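Local coordinates for esterase family protein (Staphylococcus aureus, PDB 6VH9), which is a serine hydrolase of the esterase D family that cleaves carboxylic esters and probably hydrolyses S-formylglutathione to formate and glutathione, at residues I6-H11 with L21-P26; P77-S82 with Y94-E99; P26-F31 with E69-V74. All coordinates share one frame; numbering follows the deposited sequence.

Interaction 1 of 3, residues I6-H11 with L21-P26; sequences ISLNYH and LTVILP
Ile6 and Val23 face each other as a hydrogen-bonded pair of an antiparallel beta hairpin, and Leu8 and Leu21 form the next such pair along it. Four backbone bonds carry this register. Ile6 N reaches Val23 O and Val23 N returns to Ile6 O, each at 2.8 Å. At the other pair Leu8 N meets Leu21 O at 2.9 Å in an almost straight bond (175°), whereas Leu21 N to Leu8 O is more bent (130°). Between them, Ser7 and Thr22 form a non-hydrogen-bonded pair, and Thr22 CA sends a CA-H...O contact to Ile6 O (3.3 Å).

Apolar contacts gather on the face that bears Ile6, Leu8, Leu21 and Val23, where branched aliphatic chains suit a covered sheet: helix 93-107 lies over Leu21, while Ile6 and Leu8 pack on Phe108 and on Ile6 of the second subunit. With CG anti to its carbonyl carbon (chi1 -63°), Leu8 carries CD1 obliquely across to Val23 CG2, 3.7 Å away. Ile6 packs CB against Val23 CB, while its extended chain takes CD1 to Leu25 CB at 4.0 Å. The Tyr10 ring receives Leu21 CD2 at its edge, near the ring plane, 4.3 Å from CE1.

Two hydroxyls find partners beyond the hairpin: Tyr10 OH bonds to Glu99, and Thr22 OG1, on the other face, to the carbonyl of Glu54. Strand 3-12, outermost within its own chain, pairs antiparallel with a strand of the second subunit, which continues the sheet. Strand 17-26 lies next to strand 72-76, and Val100 of helix 93-107 touches both Leu21 and Tyr10.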
loop_
_atom_site.group_PDB
_atom_site.type_symbol
_atom_site.label_atom_id
_atom_site.label_comp_id
_atom_site.label_asym_id
_atom_site.label_seq_id
_atom_site.Cartn_x
_atom_site.Cartn_y
_atom_site.Cartn_z
ATOM N N ILE A 6 -7.967 -0.199 4.545
ATOM C CA ILE A 6 -7.321 -1.501 4.587
ATOM C C ILE A 6 -7.049 -1.962 3.171
ATOM O O ILE A 6 -7.965 -2.017 2.334
ATOM C CB ILE A 6 -8.177 -2.540 5.334
ATOM C CG1 ILE A 6 -8.479 -2.043 6.749
ATOM C CG2 ILE A 6 -7.465 -3.890 5.366
ATOM C CD1 ILE A 6 -9.369 -2.982 7.550
ATOM N N SER A 7 -5.824 -2.391 2.956
ATOM C CA SER A 7 -5.398 -2.955 1.667
ATOM C C SER A 7 -5.019 -4.416 1.937
ATOM O O SER A 7 -4.190 -4.624 2.764
ATOM C CB SER A 7 -4.263 -2.156 1.138
ATOM O OG SER A 7 -4.022 -2.489 -0.186
ATOM N N LEU A 8 -5.694 -5.362 1.298
ATOM C CA LEU A 8 -5.425 -6.800 1.533
ATOM C C LEU A 8 -5.007 -7.481 0.248
ATOM O O LEU A 8 -5.689 -7.325 -0.705
ATOM C CB LEU A 8 -6.688 -7.550 1.946
ATOM C CG LEU A 8 -7.365 -7.172 3.242
ATOM C CD1 LEU A 8 -8.410 -6.112 2.978
ATOM C CD2 LEU A 8 -7.991 -8.404 3.863
ATOM N N ASN A 9 -3.960 -8.272 0.305
ATOM C CA ASN A 9 -3.579 -9.071 -0.867
ATOM C C ASN A 9 -3.518 -10.528 -0.402
ATOM O O ASN A 9 -2.749 -10.813 0.451
ATOM C CB ASN A 9 -2.309 -8.557 -1.522
ATOM C CG ASN A 9 -1.978 -9.374 -2.741
ATOM O OD1 ASN A 9 -1.963 -10.584 -2.682
ATOM N ND2 ASN A 9 -1.772 -8.713 -3.854
ATOM N N TYR A 10 -4.344 -11.381 -0.984
ATOM C CA TYR A 10 -4.382 -12.796 -0.563
ATOM C C TYR A 10 -4.500 -13.703 -1.777
ATOM O O TYR A 10 -4.983 -13.287 -2.790
ATOM C CB TYR A 10 -5.498 -13.055 0.442
ATOM C CG TYR A 10 -6.885 -13.145 -0.124
ATOM C CD1 TYR A 10 -7.705 -12.045 -0.179
ATOM C CD2 TYR A 10 -7.390 -14.336 -0.583
ATOM C CE1 TYR A 10 -8.990 -12.130 -0.683
ATOM C CE2 TYR A 10 -8.668 -14.440 -1.093
ATOM C CZ TYR A 10 -9.481 -13.337 -1.137
ATOM O OH TYR A 10 -10.732 -13.452 -1.655
ATOM N N HIS A 11 -4.013 -14.922 -1.627
ATOM C CA HIS A 11 -4.099 -15.889 -2.721
ATOM C C HIS A 11 -5.510 -16.459 -2.757
ATOM O O HIS A 11 -5.932 -17.159 -1.829
ATOM C CB HIS A 11 -3.068 -17.005 -2.551
ATOM C CG HIS A 11 -3.018 -17.943 -3.720
ATOM N ND1 HIS A 11 -4.100 -18.705 -4.105
ATOM C CD2 HIS A 11 -2.028 -18.229 -4.596
ATOM C CE1 HIS A 11 -3.775 -19.425 -5.163
ATOM N NE2 HIS A 11 -2.526 -19.146 -5.487
ATOM N N LEU A 21 -7.425 -6.300 -2.743
ATOM C CA LEU A 21 -8.798 -5.975 -2.339
ATOM C C LEU A 21 -8.665 -4.803 -1.369
ATOM O O LEU A 21 -7.731 -4.781 -0.618
ATOM C CB LEU A 21 -9.367 -7.221 -1.657
ATOM C CG LEU A 21 -10.599 -7.050 -0.795
ATOM C CD1 LEU A 21 -11.806 -6.801 -1.653
ATOM C CD2 LEU A 21 -10.827 -8.292 0.021
ATOM N N THR A 22 -9.559 -3.840 -1.442
ATOM C CA THR A 22 -9.507 -2.759 -0.451
ATOM C C THR A 22 -10.783 -2.734 0.376
ATOM O O THR A 22 -11.871 -3.090 -0.108
ATOM C CB THR A 22 -9.281 -1.385 -1.101
ATOM O OG1 THR A 22 -10.375 -1.079 -1.956
ATOM C CG2 THR A 22 -7.985 -1.372 -1.915
ATOM N N VAL A 23 -10.633 -2.327 1.642
ATOM C CA VAL A 23 -11.730 -2.338 2.605
ATOM C C VAL A 23 -11.715 -1.038 3.398
ATOM O O VAL A 23 -10.658 -0.600 3.874
ATOM C CB VAL A 23 -11.646 -3.548 3.559
ATOM C CG1 VAL A 23 -12.681 -3.429 4.693
ATOM C CG2 VAL A 23 -11.879 -4.859 2.777
ATOM N N ILE A 24 -12.879 -0.407 3.520
ATOM C CA ILE A 24 -13.084 0.684 4.471
ATOM C C ILE A 24 -13.815 0.099 5.670
ATOM O O ILE A 24 -14.893 -0.487 5.515
ATOM C CB ILE A 24 -13.886 1.841 3.855
ATOM C CG1 ILE A 24 -13.081 2.546 2.765
ATOM C CG2 ILE A 24 -14.264 2.855 4.937
ATOM C CD1 ILE A 24 -13.953 3.401 1.832
ATOM N N LEU A 25 -13.238 0.253 6.865
ATOM C CA LEU A 25 -13.797 -0.307 8.096
ATOM C C LEU A 25 -13.928 0.826 9.107
ATOM O O LEU A 25 -12.963 1.157 9.813
ATOM C CB LEU A 25 -12.921 -1.440 8.630
ATOM C CG LEU A 25 -13.542 -2.337 9.697
ATOM C CD1 LEU A 25 -14.591 -3.274 9.064
ATOM C CD2 LEU A 25 -12.459 -3.154 10.396
ATOM N N PRO A 26 -15.099 1.461 9.185
ATOM C CA PRO A 26 -15.277 2.565 10.132
ATOM C C PRO A 26 -15.041 2.089 11.557
ATOM O O PRO A 26 -15.229 0.916 11.886
ATOM C CB PRO A 26 -16.735 2.986 9.914
ATOM C CG PRO A 26 -17.031 2.568 8.514
ATOM C CD PRO A 26 -16.285 1.281 8.327
#

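Interaction 2 of 3, residues P77-S82 with Y94-E99; sequences PNVDHS and YDYILE
Ile97 presses the end of its side chain into the angle between Pro77 and Val79, the tight part of the contact. Its CG1 stands anti to the carbonyl carbon (chi1 -66°), and a second bend at chi2 (-56°) leaves CD1 3.6 Å from Pro77 CG and 3.8 Å from Val79 CG1, crossing both side chains at about a right angle. Isoleucine suits the place because CD1 extends beyond its beta-branch to reach the compact proline ring and the valine methyl.

Apolar packing is looser at Tyr96. Val79 CG1 lies at the ring's edge, 4.5 Å from CD2, and Pro77 CB approaches CE2 obliquely. Asn78 O, bonded to Gln19 NE2, also comes obliquely, 3.7 Å from Tyr96 CE2. No direct hydrogen bond joins the segments; a water in the ring plane lies 2.7 Å from Tyr96 OH and accepts from Asn78 N at 2.9 Å. Farther from the helix, an Asx turn at Asn78 and a type II' turn shape the loop.

Strand 72-76, this loop, helix 93-107 and the parallel strand 117-122 form a beta-alpha-beta crossover of the alpha/beta-hydrolase fold. Strand 42-47 packs on Pro77 and Ile97, and Val79 touches Met124, a sodium ligand next to the predicted nucleophile Ser123.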
loop_
_atom_site.group_PDB
_atom_site.type_symbol
_atom_site.label_atom_id
_atom_site.label_comp_id
_atom_site.label_asym_id
_atom_site.label_seq_id
_atom_site.Cartn_x
_atom_site.Cartn_y
_atom_site.Cartn_z
ATOM N N PRO A 77 -13.461 -4.918 -4.492
ATOM C CA PRO A 77 -12.610 -5.920 -5.139
ATOM C C PRO A 77 -12.131 -5.471 -6.516
ATOM O O PRO A 77 -12.526 -4.421 -7.026
ATOM C CB PRO A 77 -13.538 -7.145 -5.240
ATOM C CG PRO A 77 -14.904 -6.568 -5.295
ATOM C CD PRO A 77 -14.892 -5.241 -4.595
ATOM N N ASN A 78 -11.231 -6.277 -7.091
ATOM C CA ASN A 78 -10.724 -6.071 -8.444
ATOM C C ASN A 78 -11.148 -7.244 -9.327
ATOM O O ASN A 78 -10.868 -8.403 -8.990
ATOM C CB ASN A 78 -9.193 -5.934 -8.433
ATOM C CG ASN A 78 -8.603 -5.852 -9.841
ATOM O OD1 ASN A 78 -9.193 -5.251 -10.756
ATOM N ND2 ASN A 78 -7.448 -6.473 -10.024
ATOM N N VAL A 79 -11.803 -6.952 -10.460
ATOM C CA VAL A 79 -12.207 -8.011 -11.398
ATOM C C VAL A 79 -11.759 -7.722 -12.829
ATOM O O VAL A 79 -12.271 -8.339 -13.772
ATOM C CB VAL A 79 -13.731 -8.269 -11.390
ATOM C CG1 VAL A 79 -14.247 -8.576 -9.965
ATOM C CG2 VAL A 79 -14.458 -7.094 -12.020
ATOM N N ASP A 80 -10.855 -6.764 -13.012
ATOM C CA ASP A 80 -10.153 -6.650 -14.301
ATOM C C ASP A 80 -11.170 -6.301 -15.400
ATOM O O ASP A 80 -12.051 -5.458 -15.178
ATOM C CB ASP A 80 -9.378 -7.962 -14.518
ATOM C CG ASP A 80 -8.273 -7.842 -15.538
ATOM O OD1 ASP A 80 -7.100 -7.740 -15.124
ATOM O OD2 ASP A 80 -8.577 -7.883 -16.764
ATOM N N HIS A 81 -11.073 -6.924 -16.574
ATOM C CA HIS A 81 -11.973 -6.714 -17.710
ATOM C C HIS A 81 -13.055 -7.789 -17.806
ATOM O O HIS A 81 -13.555 -8.064 -18.902
ATOM C CB HIS A 81 -11.173 -6.698 -19.019
ATOM C CG HIS A 81 -10.479 -5.399 -19.318
ATOM N ND1 HIS A 81 -10.062 -5.062 -20.589
ATOM C CD2 HIS A 81 -10.136 -4.358 -18.523
ATOM C CE1 HIS A 81 -9.488 -3.871 -20.565
ATOM N NE2 HIS A 81 -9.522 -3.419 -19.323
ATOM N N SER A 82 -13.400 -8.427 -16.690
ATOM C CA SER A 82 -14.223 -9.642 -16.702
ATOM C C SER A 82 -15.715 -9.398 -16.888
ATOM O O SER A 82 -16.450 -10.370 -17.080
ATOM C CB SER A 82 -14.035 -10.414 -15.408
ATOM O OG SER A 82 -14.516 -9.614 -14.328
ATOM N N TYR A 94 -17.248 -14.127 -11.488
ATOM C CA TYR A 94 -18.529 -14.148 -10.790
ATOM C C TYR A 94 -18.383 -14.851 -9.446
ATOM O O TYR A 94 -18.771 -14.317 -8.395
ATOM C CB TYR A 94 -19.590 -14.845 -11.660
ATOM C CG TYR A 94 -20.956 -14.937 -11.010
ATOM C CD1 TYR A 94 -21.267 -15.979 -10.140
ATOM C CD2 TYR A 94 -21.930 -13.971 -11.251
ATOM C CE1 TYR A 94 -22.516 -16.062 -9.531
ATOM C CE2 TYR A 94 -23.188 -14.051 -10.651
ATOM C CZ TYR A 94 -23.468 -15.097 -9.795
ATOM O OH TYR A 94 -24.711 -15.199 -9.207
ATOM N N ASP A 95 -17.815 -16.061 -9.466
ATOM C CA ASP A 95 -17.592 -16.824 -8.243
ATOM C C ASP A 95 -16.673 -16.085 -7.277
ATOM O O ASP A 95 -16.804 -16.233 -6.058
ATOM C CB ASP A 95 -17.001 -18.194 -8.593
ATOM C CG ASP A 95 -17.992 -19.102 -9.307
ATOM O OD1 ASP A 95 -19.171 -18.701 -9.478
ATOM O OD2 ASP A 95 -17.588 -20.228 -9.691
ATOM N N TYR A 96 -15.733 -15.304 -7.811
ATOM C CA TYR A 96 -14.793 -14.568 -6.969
ATOM C C TYR A 96 -15.515 -13.562 -6.081
ATOM O O TYR A 96 -15.174 -13.406 -4.901
ATOM C CB TYR A 96 -13.749 -13.871 -7.852
ATOM C CG TYR A 96 -12.745 -13.078 -7.046
ATOM C CD1 TYR A 96 -11.930 -13.707 -6.115
ATOM C CD2 TYR A 96 -12.613 -11.709 -7.227
ATOM C CE1 TYR A 96 -10.999 -12.971 -5.347
ATOM C CE2 TYR A 96 -11.695 -10.972 -6.470
ATOM C CZ TYR A 96 -10.890 -11.609 -5.552
ATOM O OH TYR A 96 -9.994 -10.863 -4.813
ATOM N N ILE A 97 -16.514 -12.868 -6.625
ATOM C CA ILE A 97 -17.269 -11.921 -5.812
ATOM C C ILE A 97 -17.953 -12.640 -4.653
ATOM O O ILE A 97 -17.995 -12.127 -3.524
ATOM C CB ILE A 97 -18.282 -11.148 -6.677
ATOM C CG1 ILE A 97 -17.546 -10.254 -7.674
ATOM C CG2 ILE A 97 -19.206 -10.289 -5.795
ATOM C CD1 ILE A 97 -16.553 -9.281 -7.048
ATOM N N LEU A 98 -18.488 -13.839 -4.901
ATOM C CA LEU A 98 -19.075 -14.611 -3.803
ATOM C C LEU A 98 -18.015 -14.997 -2.772
ATOM O O LEU A 98 -18.270 -14.975 -1.552
ATOM C CB LEU A 98 -19.761 -15.863 -4.338
ATOM C CG LEU A 98 -20.818 -15.618 -5.420
ATOM C CD1 LEU A 98 -21.512 -16.925 -5.791
ATOM C CD2 LEU A 98 -21.813 -14.577 -4.944
ATOM N N GLU A 99 -16.824 -15.366 -3.241
ATOM C CA GLU A 99 -15.743 -15.684 -2.315
ATOM C C GLU A 99 -15.356 -14.461 -1.492
ATOM O O GLU A 99 -15.179 -14.558 -0.270
ATOM C CB GLU A 99 -14.523 -16.205 -3.072
ATOM C CG GLU A 99 -13.321 -16.457 -2.153
ATOM C CD GLU A 99 -12.047 -16.681 -2.926
ATOM O OE1 GLU A 99 -11.238 -15.732 -3.060
ATOM O OE2 GLU A 99 -11.853 -17.819 -3.382
HETATM O O HOH W 1 -10.144 -8.140 -5.134
#

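Interaction 3 of 3, residues P26-F31 with E69-V74; sequences PEDQSF and EHKLAV
Lys71 and Asp28 form a salt bridge, NZ to OD1 at 3.1 Å, beside the packing of Pro26 on the backbone of Leu72 and Ala73. Asp28 is the side chain to follow. From its CB, which lies 3.9 Å above the centre of the Phe31 ring, CG turns anti to the backbone N (chi1 -177°), bringing the carboxylate to the lysine. OD1 meets Lys71 CE as well as NZ. OD2 serves the loop instead: Ser30 N (2.9 Å) and Ser30 OG (2.5 Å) reach it from opposite faces of the carboxylate plane, the former closing an Asx turn. Aspartate suits both tasks, being short enough to accept from the backbone N two residues on while one oxygen remains for the lysine. The lysine chain bends at chi3 and chi4 to arrive there.

Pro26, a rigid ring with no N-H, turns its CG and CD toward the backbone: CG is 3.3 Å from Leu72 O and CD 3.7 Å from Ala73 CA. Ala73 is small enough for this approach. Leu72 O, buried here, has no hydrogen-bond partner in the model.

Lys71, with positive phi, is the C-prime residue of the Schellman motif ending helix 63-69. Asn68 of that helix touches Pro26, strand 42-47 flanks Leu72 and Ala73, and helix 238-253 packs on Leu72.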
loop_
_atom_site.group_PDB
_atom_site.type_symbol
_atom_site.label_atom_id
_atom_site.label_comp_id
_atom_site.label_asym_id
_atom_site.label_seq_id
_atom_site.Cartn_x
_atom_site.Cartn_y
_atom_site.Cartn_z
ATOM N N PRO A 26 -15.099 1.461 9.185
ATOM C CA PRO A 26 -15.277 2.565 10.132
ATOM C C PRO A 26 -15.041 2.089 11.557
ATOM O O PRO A 26 -15.229 0.916 11.886
ATOM C CB PRO A 26 -16.735 2.986 9.914
ATOM C CG PRO A 26 -17.031 2.568 8.514
ATOM C CD PRO A 26 -16.285 1.281 8.327
ATOM N N GLU A 27 -14.604 3.005 12.400
ATOM C CA GLU A 27 -14.279 2.622 13.762
ATOM C C GLU A 27 -15.526 2.647 14.644
ATOM O O GLU A 27 -16.446 3.447 14.449
ATOM C CB GLU A 27 -13.189 3.533 14.333
ATOM C CG GLU A 27 -11.806 3.312 13.692
ATOM C CD GLU A 27 -10.776 4.337 14.164
ATOM O OE1 GLU A 27 -10.904 4.810 15.304
ATOM O OE2 GLU A 27 -9.861 4.683 13.393
ATOM N N ASP A 28 -15.562 1.719 15.592
ATOM C CA ASP A 28 -16.584 1.649 16.626
ATOM C C ASP A 28 -15.875 1.457 17.956
ATOM O O ASP A 28 -14.844 0.780 18.020
ATOM C CB ASP A 28 -17.564 0.488 16.349
ATOM C CG ASP A 28 -18.688 0.416 17.362
ATOM O OD1 ASP A 28 -19.688 1.139 17.189
ATOM O OD2 ASP A 28 -18.571 -0.362 18.335
ATOM N N GLN A 29 -16.432 2.042 19.030
ATOM C CA GLN A 29 -15.764 1.945 20.325
ATOM C C GLN A 29 -15.581 0.489 20.745
ATOM O O GLN A 29 -14.597 0.155 21.412
ATOM C CB GLN A 29 -16.508 2.746 21.404
ATOM C CG GLN A 29 -18.027 2.651 21.430
ATOM C CD GLN A 29 -18.644 3.566 22.496
ATOM O OE1 GLN A 29 -18.844 3.160 23.645
ATOM N NE2 GLN A 29 -18.933 4.808 22.118
ATOM N N SER A 30 -16.521 -0.393 20.380
ATOM C CA SER A 30 -16.379 -1.806 20.725
ATOM C C SER A 30 -15.131 -2.429 20.107
ATOM O O SER A 30 -14.680 -3.476 20.584
ATOM C CB SER A 30 -17.624 -2.601 20.316
ATOM O OG SER A 30 -17.780 -2.676 18.906
ATOM N N PHE A 31 -14.580 -1.836 19.035
ATOM C CA PHE A 31 -13.378 -2.398 18.421
ATOM C C PHE A 31 -12.146 -2.195 19.291
ATOM O O PHE A 31 -11.143 -2.892 19.101
ATOM C CB PHE A 31 -13.102 -1.763 17.056
ATOM C CG PHE A 31 -14.140 -2.045 16.004
ATOM C CD1 PHE A 31 -15.236 -2.847 16.251
ATOM C CD2 PHE A 31 -14.007 -1.464 14.753
ATOM C CE1 PHE A 31 -16.180 -3.075 15.264
ATOM C CE2 PHE A 31 -14.934 -1.694 13.767
ATOM C CZ PHE A 31 -16.025 -2.499 14.023
ATOM N N GLU A 69 -18.986 8.560 7.762
ATOM C CA GLU A 69 -20.108 9.341 8.274
ATOM C C GLU A 69 -21.305 8.468 8.613
ATOM O O GLU A 69 -22.100 8.816 9.494
ATOM C CB GLU A 69 -20.527 10.396 7.246
ATOM C CG GLU A 69 -19.609 11.610 7.155
ATOM C CD GLU A 69 -19.762 12.362 5.834
ATOM O OE1 GLU A 69 -20.739 12.099 5.101
ATOM O OE2 GLU A 69 -18.909 13.222 5.532
ATOM N N HIS A 70 -21.459 7.337 7.930
ATOM C CA HIS A 70 -22.630 6.488 8.102
ATOM C C HIS A 70 -22.285 5.116 8.660
ATOM O O HIS A 70 -23.116 4.208 8.579
ATOM C CB HIS A 70 -23.385 6.352 6.776
ATOM C CG HIS A 70 -23.856 7.661 6.228
ATOM N ND1 HIS A 70 -25.004 8.283 6.672
ATOM C CD2 HIS A 70 -23.316 8.484 5.299
ATOM C CE1 HIS A 70 -25.158 9.427 6.030
ATOM N NE2 HIS A 70 -24.146 9.574 5.194
ATOM N N LYS A 71 -21.082 4.951 9.223
ATOM C CA LYS A 71 -20.666 3.690 9.837
ATOM C C LYS A 71 -20.805 2.517 8.872
ATOM O O LYS A 71 -21.181 1.410 9.263
ATOM C CB LYS A 71 -21.494 3.423 11.099
ATOM C CG LYS A 71 -20.884 3.802 12.425
ATOM C CD LYS A 71 -21.456 2.860 13.480
ATOM C CE LYS A 71 -20.439 2.466 14.511
ATOM N NZ LYS A 71 -20.026 3.640 15.319
ATOM N N LEU A 72 -20.469 2.744 7.607
ATOM C CA LEU A 72 -20.676 1.746 6.562
ATOM C C LEU A 72 -19.334 1.153 6.151
ATOM O O LEU A 72 -18.455 1.873 5.671
ATOM C CB LEU A 72 -21.380 2.382 5.360
ATOM C CG LEU A 72 -21.650 1.487 4.144
ATOM C CD1 LEU A 72 -22.690 0.433 4.505
ATOM C CD2 LEU A 72 -22.126 2.318 2.929
ATOM N N ALA A 73 -19.171 -0.151 6.351
ATOM C CA ALA A 73 -18.021 -0.837 5.777
ATOM C C ALA A 73 -18.187 -0.966 4.266
ATOM O O ALA A 73 -19.286 -1.217 3.766
ATOM C CB ALA A 73 -17.852 -2.217 6.405
ATOM N N VAL A 74 -17.089 -0.820 3.531
ATOM C CA VAL A 74 -17.120 -0.888 2.070
ATOM C C VAL A 74 -16.047 -1.854 1.592
ATOM O O VAL A 74 -14.879 -1.741 1.976
ATOM C CB VAL A 74 -16.938 0.499 1.419
ATOM C CG1 VAL A 74 -17.081 0.399 -0.101
ATOM C CG2 VAL A 74 -17.968 1.506 1.969
#

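How the interactions relate
Interactions 1 and 2 are buried, whereas interaction 3 is partly buried, among loops where the chain leaves strand 17-26 and enters strand 72-76. Interactions 1 and 3 share Pro26 and adjoin in the same sheet, where Ile24 N lies 2.9 Å from Val74 O, a probable hydrogen bond between those strands. Strand 72-76 then leads into interaction 2, whose loop meets interaction 1 through Pro77 CA, 3.7 Å from Leu21 CD1, and whose helix does so through Tyr96 CE1, 3.7 Å from Tyr10 OH. Chemistry follows place: backbone bonds join strand to strand in interaction 1, apolar side chains and one water join loop to helix in interaction 2, and a charge pair beside a proline serves interaction 3.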